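Local structure of MucR Phosphodiesterase (Pseudomonas aeruginosa, 5M1T) at residues Q32-L37 with E88-I93; G134-V139 with S177-G182; G211-L216 with E252-L257. The protein is an EAL-domain protein with a modified alpha/beta barrel, holding two magnesium ions and the ligand C2E. One frame throughout, in Å; residues are numbered along the deposited sequence.

Contact 1 (Q32-L37 with E88-I93); sequences QLLHDL and EKTGLI
Leu-37 and Leu-92 carry the tighter of the two meetings between helix 32-38 and the end of helix 84-90. All contacts across the pair are apolar. The two leucines run past each other in opposite directions, so that one methyl of Leu-92, CD1, lies against the branch point of its partner: it is 3.7 Å from Leu-37 CG and 3.7 Å from Leu-37 CD2. The CB of buried Leu-37 points toward the other segment, and a CG trans to the backbone N (chi1 -179°) carries CG and CD2 to Leu-92 CD1. A looser pairing lies one turn earlier on the helix, where Leu-34 CD1 passes Thr-90 CG2 at 4.2 Å, the two again sliding past in opposite directions; here Thr-90 offers its methyl.

No hydrogen bond links the two segments. The Thr-90 hydroxyl turns back into its own helix and bonds to the carbonyl of Leu-86, while Leu-92 N makes a weak bond of 3.4 Å to Thr-90 OG1. Between these two residues Gly-91, first past the helix, has positive phi (87°), and after this turn the CB of Leu-92 points toward helix 32-38. On that helix, Asp-36 OD2 is hydrogen-bonded to a partner outside both segments, His-72.

Further apolar neighbours continue the packing, since Leu-37 also touches Phe-83, Ala-87 and Trp-70. The first helix of the model is thus laid against both strand 61-72 and helix 84-90, packing at the periphery of the modified alpha/beta barrel of EAL domains.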
loop_
_atom_site.group_PDB
_atom_site.type_symbol
_atom_site.label_atom_id
_atom_site.label_comp_id
_atom_site.label_asym_id
_atom_site.label_seq_id
_atom_site.Cartn_x
_atom_site.Cartn_y
_atom_site.Cartn_z
ATOM N N GLN A 32 -15.749 24.121 0.341
ATOM C CA GLN A 32 -16.091 24.139 1.753
ATOM C C GLN A 32 -15.828 22.778 2.423
ATOM O O GLN A 32 -15.228 22.711 3.503
ATOM C CB GLN A 32 -17.566 24.550 1.924
ATOM C CG GLN A 32 -17.900 25.049 3.318
ATOM C CD GLN A 32 -16.944 26.149 3.738
ATOM O OE1 GLN A 32 -16.073 25.944 4.595
ATOM N NE2 GLN A 32 -17.067 27.305 3.099
ATOM N N LEU A 33 -16.273 21.714 1.756
ATOM C CA LEU A 33 -16.096 20.355 2.242
ATOM C C LEU A 33 -14.653 20.015 2.529
ATOM O O LEU A 33 -14.360 19.409 3.551
ATOM C CB LEU A 33 -16.648 19.342 1.249
ATOM C CG LEU A 33 -16.733 17.937 1.792
ATOM C CD1 LEU A 33 -17.670 17.882 2.984
ATOM C CD2 LEU A 33 -17.207 17.011 0.679
ATOM N N LEU A 34 -13.763 20.409 1.629
ATOM C CA LEU A 34 -12.321 20.197 1.794
ATOM C C LEU A 34 -11.765 20.893 3.035
ATOM O O LEU A 34 -11.078 20.273 3.843
ATOM C CB LEU A 34 -11.585 20.672 0.544
ATOM C CG LEU A 34 -10.053 20.615 0.508
ATOM C CD1 LEU A 34 -9.504 19.313 1.070
ATOM C CD2 LEU A 34 -9.590 20.825 -0.927
ATOM N N HIS A 35 -12.062 22.172 3.199
ATOM C CA HIS A 35 -11.612 22.892 4.393
ATOM C C HIS A 35 -12.191 22.275 5.671
ATOM O O HIS A 35 -11.485 22.033 6.658
ATOM C CB HIS A 35 -12.025 24.363 4.322
ATOM C CG HIS A 35 -11.120 25.180 3.478
ATOM N ND1 HIS A 35 -10.634 26.400 3.882
ATOM C CD2 HIS A 35 -10.560 24.925 2.271
ATOM C CE1 HIS A 35 -9.838 26.885 2.940
ATOM N NE2 HIS A 35 -9.779 26.009 1.952
ATOM N N ASP A 36 -13.489 22.046 5.642
ATOM C CA ASP A 36 -14.173 21.455 6.766
ATOM C C ASP A 36 -13.569 20.084 7.133
ATOM O O ASP A 36 -13.305 19.820 8.316
ATOM C CB ASP A 36 -15.673 21.359 6.471
ATOM C CG ASP A 36 -16.351 22.720 6.416
ATOM O OD1 ASP A 36 -15.692 23.758 6.631
ATOM O OD2 ASP A 36 -17.566 22.753 6.117
ATOM N N LEU A 37 -13.305 19.229 6.151
ATOM C CA LEU A 37 -12.770 17.906 6.473
ATOM C C LEU A 37 -11.343 17.949 7.029
ATOM O O LEU A 37 -11.010 17.189 7.953
ATOM C CB LEU A 37 -12.834 16.957 5.273
ATOM C CG LEU A 37 -12.319 15.522 5.505
ATOM C CD1 LEU A 37 -13.132 14.802 6.561
ATOM C CD2 LEU A 37 -12.343 14.746 4.199
ATOM N N GLU A 88 -9.781 9.875 0.591
ATOM C CA GLU A 88 -8.880 8.949 -0.129
ATOM C C GLU A 88 -8.005 9.723 -1.108
ATOM O O GLU A 88 -6.774 9.608 -1.062
ATOM C CB GLU A 88 -9.667 7.854 -0.862
ATOM C CG GLU A 88 -8.820 6.778 -1.542
ATOM C CD GLU A 88 -8.401 5.622 -0.621
ATOM O OE1 GLU A 88 -8.332 5.834 0.644
ATOM O OE2 GLU A 88 -8.106 4.511 -1.173
ATOM N N LYS A 89 -8.641 10.518 -1.972
ATOM C CA LYS A 89 -7.949 11.329 -2.991
ATOM C C LYS A 89 -6.918 12.334 -2.428
ATOM O O LYS A 89 -5.873 12.576 -3.028
ATOM C CB LYS A 89 -8.999 12.064 -3.845
ATOM C CG LYS A 89 -8.424 13.072 -4.829
ATOM C CD LYS A 89 -9.470 13.598 -5.828
ATOM C CE LYS A 89 -10.422 14.638 -5.212
ATOM N NZ LYS A 89 -11.705 14.843 -5.971
ATOM N N THR A 90 -7.225 12.923 -1.281
ATOM C CA THR A 90 -6.364 13.935 -0.657
ATOM C C THR A 90 -5.307 13.352 0.257
ATOM O O THR A 90 -4.328 14.007 0.558
ATOM C CB THR A 90 -7.181 14.915 0.195
ATOM O OG1 THR A 90 -8.022 14.172 1.113
ATOM C CG2 THR A 90 -8.033 15.820 -0.725
ATOM N N GLY A 91 -5.510 12.119 0.711
ATOM C CA GLY A 91 -4.598 11.517 1.669
ATOM C C GLY A 91 -4.955 11.843 3.106
ATOM O O GLY A 91 -4.293 11.366 4.021
ATOM N N LEU A 92 -5.997 12.638 3.335
ATOM C CA LEU A 92 -6.520 12.838 4.702
ATOM C C LEU A 92 -6.958 11.522 5.358
ATOM O O LEU A 92 -6.981 11.434 6.591
ATOM C CB LEU A 92 -7.713 13.779 4.697
ATOM C CG LEU A 92 -7.440 15.234 4.506
ATOM C CD1 LEU A 92 -8.790 15.894 4.308
ATOM C CD2 LEU A 92 -6.693 15.832 5.701
ATOM N N ILE A 93 -7.315 10.526 4.542
ATOM C CA ILE A 93 -7.694 9.204 5.060
ATOM C C ILE A 93 -6.604 8.563 5.934
ATOM O O ILE A 93 -6.901 7.754 6.798
ATOM C CB ILE A 93 -8.044 8.214 3.915
ATOM C CG1 ILE A 93 -8.666 6.909 4.464
ATOM C CG2 ILE A 93 -6.796 7.838 3.134
ATOM C CD1 ILE A 93 -9.979 7.111 5.200
#

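Contact 2 (G134-V139 with S177-G182); sequences GLVDSV and SAMGVG
Met-179, in the 177-182 segment, reaches to two valines on helix 135-145. Its CB points toward that helix; CB and CG lie beyond contact distance of the valines, and the extended chi2 (172°) carries SD to them. The sulfur is the first atom to touch: SD lies 3.9 Å from Val-136 CG1. There the chain bends (chi3 53°), bringing the terminal methyl CE to 3.9 Å from Val-139 CG1. The thioether therefore runs at a slant over two residues one turn apart, and also packs on Arg-140 and Leu-143 of the same helix.

Val-139 CG1 is shared, for Val-181 CG2 comes up to it tip to tip at 4.0 Å. Between Met-179 and Val-181 the chain turns at Gly-180, where a Schellman motif with positive phi (103°) closes the helix; Gly-180 N bonds to Ser-177 O at 3.0 Å. Gly-182 then enters strand 182-188, paired with Leu-153 and Leu-155 of the neighbouring, earlier strand 153-158.

No hydrogen bond joins the segments: methyl groups and one sulfur make up the interface, which implies cohesion by hydrophobic burial and dispersion, with little directional constraint.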
loop_
_atom_site.group_PDB
_atom_site.type_symbol
_atom_site.label_atom_id
_atom_site.label_comp_id
_atom_site.label_asym_id
_atom_site.label_seq_id
_atom_site.Cartn_x
_atom_site.Cartn_y
_atom_site.Cartn_z
ATOM N N GLY A 134 3.310 1.926 5.964
ATOM C CA GLY A 134 3.296 1.863 7.402
ATOM C C GLY A 134 2.132 1.121 8.034
ATOM O O GLY A 134 2.056 1.049 9.271
ATOM N N LEU A 135 1.236 0.543 7.230
ATOM C CA LEU A 135 0.042 -0.101 7.781
ATOM C C LEU A 135 0.319 -1.028 8.936
ATOM O O LEU A 135 -0.301 -0.882 9.978
ATOM C CB LEU A 135 -0.728 -0.877 6.716
ATOM C CG LEU A 135 -1.930 -1.680 7.262
ATOM C CD1 LEU A 135 -3.046 -0.739 7.702
ATOM C CD2 LEU A 135 -2.436 -2.615 6.199
ATOM N N VAL A 136 1.224 -1.981 8.749
ATOM C CA VAL A 136 1.510 -3.015 9.763
ATOM C C VAL A 136 2.140 -2.473 11.034
ATOM O O VAL A 136 1.825 -2.946 12.121
ATOM C CB VAL A 136 2.429 -4.125 9.216
ATOM C CG1 VAL A 136 2.838 -5.074 10.329
ATOM C CG2 VAL A 136 1.700 -4.890 8.131
ATOM N N ASP A 137 3.046 -1.505 10.896
ATOM C CA ASP A 137 3.654 -0.887 12.047
ATOM C C ASP A 137 2.590 -0.153 12.834
ATOM O O ASP A 137 2.582 -0.202 14.061
ATOM C CB ASP A 137 4.791 0.075 11.643
ATOM C CG ASP A 137 5.995 -0.654 11.102
ATOM O OD1 ASP A 137 5.989 -1.904 11.094
ATOM O OD2 ASP A 137 6.955 0.016 10.654
ATOM N N SER A 138 1.681 0.505 12.129
ATOM C CA SER A 138 0.590 1.286 12.753
ATOM C C SER A 138 -0.405 0.390 13.499
ATOM O O SER A 138 -0.947 0.767 14.544
ATOM C CB SER A 138 -0.120 2.084 11.650
ATOM O OG SER A 138 -1.310 2.700 12.097
ATOM N N VAL A 139 -0.652 -0.806 12.968
ATOM C CA VAL A 139 -1.544 -1.734 13.652
ATOM C C VAL A 139 -0.865 -2.216 14.908
ATOM O O VAL A 139 -1.421 -2.131 15.981
ATOM C CB VAL A 139 -1.968 -2.904 12.742
ATOM C CG1 VAL A 139 -2.552 -4.052 13.536
ATOM C CG2 VAL A 139 -2.959 -2.385 11.703
ATOM N N SER A 177 -1.795 -11.440 9.976
ATOM C CA SER A 177 -2.343 -12.687 10.518
ATOM C C SER A 177 -1.367 -13.372 11.493
ATOM O O SER A 177 -1.777 -13.974 12.469
ATOM C CB SER A 177 -2.677 -13.635 9.365
ATOM O OG SER A 177 -3.145 -14.835 9.874
ATOM N N ALA A 178 -0.075 -13.272 11.212
ATOM C CA ALA A 178 0.963 -13.806 12.097
ATOM C C ALA A 178 0.996 -13.039 13.429
ATOM O O ALA A 178 1.348 -13.599 14.453
ATOM C CB ALA A 178 2.334 -13.756 11.410
ATOM N N MET A 179 0.644 -11.754 13.400
ATOM C CA MET A 179 0.521 -10.946 14.628
ATOM C C MET A 179 -0.698 -11.345 15.441
ATOM O O MET A 179 -0.820 -10.979 16.594
ATOM C CB MET A 179 0.346 -9.475 14.296
ATOM C CG MET A 179 1.524 -8.799 13.639
ATOM S SD MET A 179 1.011 -7.150 13.119
ATOM C CE MET A 179 0.341 -6.496 14.644
ATOM N N GLY A 180 -1.623 -12.068 14.822
ATOM C CA GLY A 180 -2.823 -12.529 15.521
ATOM C C GLY A 180 -4.075 -11.741 15.196
ATOM O O GLY A 180 -5.096 -11.960 15.789
ATOM N N VAL A 181 -3.989 -10.814 14.262
ATOM C CA VAL A 181 -5.141 -10.000 13.856
ATOM C C VAL A 181 -6.070 -10.776 12.910
ATOM O O VAL A 181 -5.617 -11.494 12.017
ATOM C CB VAL A 181 -4.666 -8.715 13.133
ATOM C CG1 VAL A 181 -5.856 -7.942 12.612
ATOM C CG2 VAL A 181 -3.832 -7.843 14.068
ATOM N N GLY A 182 -7.378 -10.629 13.103
ATOM C CA GLY A 182 -8.344 -11.291 12.218
ATOM C C GLY A 182 -8.446 -10.528 10.895
ATOM O O GLY A 182 -8.400 -9.295 10.894
#

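Contact 3 (G211-L216 with E252-L257); sequences GFINEL and EFLTRL
Leu-216 lays both its methyls against the ring of Phe-253, joining the 211-216 segment to helix 248-257 on the outside of the modified alpha/beta barrel of the EAL family. Its CD1 touches the ring at two neighbouring carbons, 4.1 Å from Phe-253 CE2 and equally far from Phe-253 CD2, and the second methyl, Leu-216 CD2, also reaches CE2. The approach is oblique to the ring. In Phe-253, chi1 (163°) swings the ring toward Leu-216, and chi2 (75°) turns its CD2-CE2 side to the methyls. One ring face is covered from within its own helix: Leu-257 CG, one turn on, sits 3.8 Å above the plane of the Phe-253 ring, displaced toward the rim, which would tend to restrict the ring's rotation.

Deeper in the fold, Ile-213 and Leu-254 form the second pair, both buried. Their side chains pass at a slant and make two methyl contacts, Ile-213 CD1 to Leu-254 CD2 at 3.9 Å and Ile-213 CG2 to Leu-254 CD1 at 4.2 Å. Leu-254 packs further on Val-245 and on Leu-262 of strand 261-263, which ties helix 248-257 to the sheet. The side chain of Ile-213 lies about 7 Å from the bound C2E and about 9 Å from a magnesium ion, placing it near, though not in contact with, the ligand.

Nothing polar crosses between the segments. On the exposed side of helix 248-257, Glu-252 and Arg-256, one turn apart, form a salt bridge: Arg-256 NE meets the syn side of Glu-252 OE2 at 3.2 Å, 20° out of the carboxylate plane, with that oxygen lying nearly in the plane of the guanidinium group and a weak second bond, Arg-256 NH2 to Glu-252 OE1, beside it.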
loop_
_atom_site.group_PDB
_atom_site.type_symbol
_atom_site.label_atom_id
_atom_site.label_comp_id
_atom_site.label_asym_id
_atom_site.label_seq_id
_atom_site.Cartn_x
_atom_site.Cartn_y
_atom_site.Cartn_z
ATOM N N GLY A 211 -25.724 -5.228 -0.824
ATOM C CA GLY A 211 -26.449 -5.136 -2.100
ATOM C C GLY A 211 -27.167 -6.420 -2.470
ATOM O O GLY A 211 -28.307 -6.405 -2.963
ATOM N N PHE A 212 -26.540 -7.547 -2.183
ATOM C CA PHE A 212 -27.155 -8.840 -2.489
ATOM C C PHE A 212 -28.268 -9.233 -1.538
ATOM O O PHE A 212 -29.225 -9.924 -1.925
ATOM C CB PHE A 212 -26.095 -9.925 -2.501
ATOM C CG PHE A 212 -25.034 -9.685 -3.526
ATOM C CD1 PHE A 212 -25.312 -9.872 -4.863
ATOM C CD2 PHE A 212 -23.786 -9.235 -3.157
ATOM C CE1 PHE A 212 -24.364 -9.657 -5.823
ATOM C CE2 PHE A 212 -22.828 -8.992 -4.107
ATOM C CZ PHE A 212 -23.121 -9.194 -5.451
ATOM N N ILE A 213 -28.169 -8.767 -0.304
ATOM C CA ILE A 213 -29.233 -9.013 0.666
ATOM C C ILE A 213 -30.486 -8.197 0.310
ATOM O O ILE A 213 -31.599 -8.707 0.345
ATOM C CB ILE A 213 -28.763 -8.674 2.091
ATOM C CG1 ILE A 213 -27.459 -9.413 2.415
ATOM C CG2 ILE A 213 -29.842 -8.971 3.108
ATOM C CD1 ILE A 213 -27.432 -10.879 2.088
ATOM N N ASN A 214 -30.277 -6.927 -0.011
ATOM C CA ASN A 214 -31.362 -6.007 -0.305
ATOM C C ASN A 214 -32.143 -6.375 -1.563
ATOM O O ASN A 214 -33.328 -6.082 -1.657
ATOM C CB ASN A 214 -30.776 -4.622 -0.507
ATOM C CG ASN A 214 -31.825 -3.538 -0.541
ATOM O OD1 ASN A 214 -32.764 -3.506 0.280
ATOM N ND2 ASN A 214 -31.655 -2.612 -1.467
ATOM N N GLU A 215 -31.475 -6.973 -2.553
ATOM C CA GLU A 215 -32.146 -7.309 -3.797
ATOM C C GLU A 215 -32.848 -8.681 -3.775
ATOM O O GLU A 215 -33.471 -9.045 -4.764
ATOM C CB GLU A 215 -31.154 -7.248 -4.977
ATOM C CG GLU A 215 -30.627 -5.842 -5.317
ATOM C CD GLU A 215 -31.629 -4.970 -6.064
ATOM O OE1 GLU A 215 -31.578 -3.709 -5.954
ATOM O OE2 GLU A 215 -32.475 -5.561 -6.771
ATOM N N LEU A 216 -32.759 -9.441 -2.681
ATOM C CA LEU A 216 -33.231 -10.845 -2.701
ATOM C C LEU A 216 -34.698 -10.941 -3.113
ATOM O O LEU A 216 -35.054 -11.761 -3.912
ATOM C CB LEU A 216 -33.006 -11.529 -1.353
ATOM C CG LEU A 216 -31.570 -11.901 -0.964
ATOM C CD1 LEU A 216 -31.446 -12.094 0.541
ATOM C CD2 LEU A 216 -31.086 -13.134 -1.702
ATOM N N GLU A 252 -34.446 -15.014 8.538
ATOM C CA GLU A 252 -34.822 -16.436 8.495
ATOM C C GLU A 252 -34.136 -17.150 7.347
ATOM O O GLU A 252 -33.599 -18.227 7.530
ATOM C CB GLU A 252 -36.340 -16.602 8.373
ATOM C CG GLU A 252 -36.829 -18.046 8.477
ATOM C CD GLU A 252 -36.724 -18.845 7.156
ATOM O OE1 GLU A 252 -36.815 -18.267 6.043
ATOM O OE2 GLU A 252 -36.556 -20.094 7.207
ATOM N N PHE A 253 -34.147 -16.549 6.170
ATOM C CA PHE A 253 -33.566 -17.186 5.008
ATOM C C PHE A 253 -32.051 -17.320 5.151
ATOM O O PHE A 253 -31.446 -18.359 4.889
ATOM C CB PHE A 253 -33.951 -16.380 3.745
ATOM C CG PHE A 253 -33.117 -16.688 2.572
ATOM C CD1 PHE A 253 -33.294 -17.860 1.883
ATOM C CD2 PHE A 253 -32.106 -15.827 2.185
ATOM C CE1 PHE A 253 -32.491 -18.163 0.792
ATOM C CE2 PHE A 253 -31.305 -16.120 1.096
ATOM C CZ PHE A 253 -31.507 -17.282 0.393
ATOM N N LEU A 254 -31.424 -16.256 5.613
ATOM C CA LEU A 254 -29.964 -16.279 5.755
ATOM C C LEU A 254 -29.549 -17.278 6.804
ATOM O O LEU A 254 -28.514 -17.919 6.689
ATOM C CB LEU A 254 -29.462 -14.879 6.092
ATOM C CG LEU A 254 -29.638 -13.927 4.913
ATOM C CD1 LEU A 254 -29.538 -12.484 5.364
ATOM C CD2 LEU A 254 -28.634 -14.215 3.804
ATOM N N THR A 255 -30.370 -17.406 7.847
ATOM C CA THR A 255 -30.082 -18.365 8.902
ATOM C C THR A 255 -30.174 -19.799 8.362
ATOM O O THR A 255 -29.273 -20.629 8.584
ATOM C CB THR A 255 -30.992 -18.114 10.123
ATOM O OG1 THR A 255 -30.631 -16.838 10.705
ATOM C CG2 THR A 255 -30.830 -19.218 11.199
ATOM N N ARG A 256 -31.244 -20.079 7.625
ATOM C CA ARG A 256 -31.453 -21.396 7.055
ATOM C C ARG A 256 -30.343 -21.781 6.088
ATOM O O ARG A 256 -29.990 -22.955 5.998
ATOM C CB ARG A 256 -32.823 -21.495 6.368
ATOM C CG ARG A 256 -33.102 -22.880 5.803
ATOM C CD ARG A 256 -34.554 -23.118 5.446
ATOM N NE ARG A 256 -35.270 -21.926 4.977
ATOM C CZ ARG A 256 -35.347 -21.504 3.715
ATOM N NH1 ARG A 256 -34.702 -22.117 2.724
ATOM N NH2 ARG A 256 -36.051 -20.411 3.450
ATOM N N LEU A 257 -29.784 -20.799 5.383
ATOM C CA LEU A 257 -28.656 -21.053 4.487
ATOM C C LEU A 257 -27.416 -21.479 5.241
ATOM O O LEU A 257 -26.560 -22.163 4.718
ATOM C CB LEU A 257 -28.285 -19.798 3.697
ATOM C CG LEU A 257 -29.109 -19.385 2.489
ATOM C CD1 LEU A 257 -28.253 -18.421 1.672
ATOM C CD2 LEU A 257 -29.538 -20.590 1.671
#

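How the contacts relate
The three contacts follow one another along the chain, each closing before the next opens, and all lie in the one EAL domain. Contacts 1 and 2 have centres 26 Å apart with nearest atoms about 9 Å apart; contact 3 lies farther off, its centre 36 Å from contact 1 and 32 Å from contact 2, across the chain's centre from the latter. None touches another. Contact 1 packs on strand 61-72, contact 2 on strand 153-158 and contact 3 on strand 261-263, all strands of one sheet. The contacts thus pack separate parts of one domain, and the side chain nearest C2E belongs to contact 3 (Ile-213, about 7 Å).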